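Local coordinates for phosphoribosylaminoimidazole-succinocarboxamide synthase (Saccharomyces cerevisiae, PDB 2CNQ), which catalyses the ATP-dependent joining of L-aspartate to the carboxylate of CAIR, giving SAICAR, in the de novo pathway of purine biosynthesis, at residues I229-V232 with D233-T237. Sequence-based numbering, arbitrary orientation.
Sequences IILV and DEVLT. With ADP (adenosine-5'-diphosphate), chain B.
L231 and V235 meet tip to tip, where the chain bends at D233. CD2 of L231 lies 3.6 Å from CG2 of V235, a plain apolar contact. The leucine CG is anti to its own nitrogen (chi1 -171°), which brings CG and the CD2 methyl against V235 CG2.

No direct hydrogen bond joins I229-V232 to D233-T237. Instead, a water lies 2.8 Å from both V232 O and E234 O and bridges the two carbonyls across the bend. D233 has a positive phi (60°), and the chain bends away here.

The bend faces ADP, and V232 and D233 are part of its pocket. D233 N gives a weak hydrogen bond to N7 of the adenine, 3.1 Å long and bent. V232 packs beside the base, with CB 3.6 Å from ADP N7. D233 OD1 approaches the nucleotide at C8 and C2', 3.3 Å from each. A magnesium ion lies about 4 Å from the D233 side chain.

The other carboxylate oxygen of D233 turns back on the chain. E234 N donates to D233 OD2 over 2.9 Å, nearly straight, but from above the carboxylate plane. K217 forms a salt bridge with the same oxygen. An alanine in place of D233 would probably leave E234 N and the K217 ammonium without this acceptor and make the bend less firmly fixed. Further on, T237 OG1 donates to E234 OE2 from well above the carboxylate plane, and R21 salt-bridges that oxygen.

Residues 229-237 lie on strand 228-245, which forms a hairpin with strand 211-223. V232 pairs through its backbone with E219 of the partner strand, and L231 with R73 on the other edge. Helix 53-67 packs against V235 through W64 and F65, while L236 touches C202 of helix 185-209.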
# COMPACT_ATOMS: atom_id res chain seq x y z
N ILE A 229 10.98 -14.59 2.28
CA ILE A 229 10.30 -13.46 1.74
C ILE A 229 9.91 -12.59 2.92
O ILE A 229 9.51 -13.07 3.97
CB ILE A 229 9.12 -13.90 0.94
CG1 ILE A 229 9.59 -14.67 -0.29
CG2 ILE A 229 8.30 -12.72 0.51
CD1 ILE A 229 8.48 -15.34 -1.03
N ILE A 230 10.05 -11.30 2.72
CA ILE A 230 9.82 -10.33 3.73
C ILE A 230 8.73 -9.43 3.25
O ILE A 230 8.79 -8.92 2.15
CB ILE A 230 11.06 -9.47 3.97
CG1 ILE A 230 12.31 -10.30 4.10
CG2 ILE A 230 10.86 -8.58 5.15
CD1 ILE A 230 12.32 -11.19 5.22
N LEU A 231 7.75 -9.16 4.09
CA LEU A 231 6.76 -8.17 3.77
C LEU A 231 7.33 -6.83 4.12
O LEU A 231 7.75 -6.59 5.24
CB LEU A 231 5.52 -8.49 4.59
CG LEU A 231 4.30 -7.68 4.22
CD1 LEU A 231 3.86 -7.93 2.84
CD2 LEU A 231 3.21 -8.03 5.19
N VAL A 232 7.39 -5.97 3.14
CA VAL A 232 8.01 -4.68 3.30
C VAL A 232 7.02 -3.59 2.97
O VAL A 232 5.83 -3.82 2.85
CB VAL A 232 9.29 -4.55 2.47
CG1 VAL A 232 10.23 -5.67 2.82
CG2 VAL A 232 9.01 -4.53 1.01
N ASP A 233 7.49 -2.38 2.89
CA ASP A 233 6.70 -1.27 2.46
C ASP A 233 5.50 -1.07 3.36
O ASP A 233 5.66 -1.11 4.57
CB ASP A 233 6.35 -1.40 0.99
CG ASP A 233 5.93 -0.12 0.38
OD1 ASP A 233 6.79 0.76 0.22
OD2 ASP A 233 4.74 -0.02 0.03
N GLU A 234 4.38 -0.76 2.77
CA GLU A 234 3.15 -0.62 3.47
C GLU A 234 2.27 -1.80 3.14
O GLU A 234 2.43 -2.45 2.13
CB GLU A 234 2.45 0.67 3.12
CG GLU A 234 1.88 0.67 1.73
CD GLU A 234 1.24 1.96 1.36
OE1 GLU A 234 1.26 2.26 0.15
OE2 GLU A 234 0.70 2.65 2.23
N VAL A 235 1.33 -2.03 4.02
CA VAL A 235 0.50 -3.20 3.92
C VAL A 235 -0.93 -2.79 4.10
O VAL A 235 -1.28 -2.24 5.12
CB VAL A 235 0.88 -4.23 4.96
CG1 VAL A 235 0.02 -5.44 4.77
CG2 VAL A 235 2.34 -4.57 4.87
N LEU A 236 -1.72 -3.10 3.10
CA LEU A 236 -3.17 -3.02 3.17
C LEU A 236 -3.59 -1.69 3.72
O LEU A 236 -4.41 -1.57 4.62
CB LEU A 236 -3.74 -4.20 3.92
CG LEU A 236 -3.73 -5.44 3.08
CD1 LEU A 236 -3.77 -6.67 3.94
CD2 LEU A 236 -4.90 -5.43 2.12
N THR A 237 -3.08 -0.66 3.08
CA THR A 237 -3.54 0.67 3.35
C THR A 237 -4.44 1.09 2.23
O THR A 237 -4.52 0.47 1.21
CB THR A 237 -2.41 1.64 3.48
OG1 THR A 237 -1.93 1.92 2.17
CG2 THR A 237 -1.31 1.13 4.37
PB ADP B . 6.68 4.86 -4.26
O1B ADP B . 5.47 4.09 -3.99
O2B ADP B . 7.61 4.15 -5.14
O3B ADP B . 6.54 6.22 -4.75
PA ADP B . 6.91 5.24 -1.44
O1A ADP B . 5.84 4.29 -1.12
O2A ADP B . 6.66 6.67 -1.27
O3A ADP B . 7.47 4.98 -2.88
O5' ADP B . 8.20 4.93 -0.60
C5' ADP B . 8.62 3.64 -0.20
C4' ADP B . 9.81 3.23 -1.00
O4' ADP B . 10.60 2.40 -0.15
C3' ADP B . 9.48 2.39 -2.19
O3' ADP B . 10.51 2.49 -3.15
C2' ADP B . 9.53 1.00 -1.62
O2' ADP B . 9.70 0.00 -2.58
C1' ADP B . 10.71 1.12 -0.73
N9 ADP B . 10.79 0.18 0.35
C8 ADP B . 9.78 -0.29 1.08
N7 ADP B . 10.18 -1.06 2.06
C5 ADP B . 11.52 -1.09 1.95
C6 ADP B . 12.56 -1.69 2.69
N6 ADP B . 12.30 -2.42 3.76
N1 ADP B . 13.81 -1.58 2.26
C2 ADP B . 14.06 -0.82 1.20
N3 ADP B . 13.18 -0.14 0.48
C4 ADP B . 11.92 -0.29 0.86
O HOH W 1 3.64 -4.86 1.42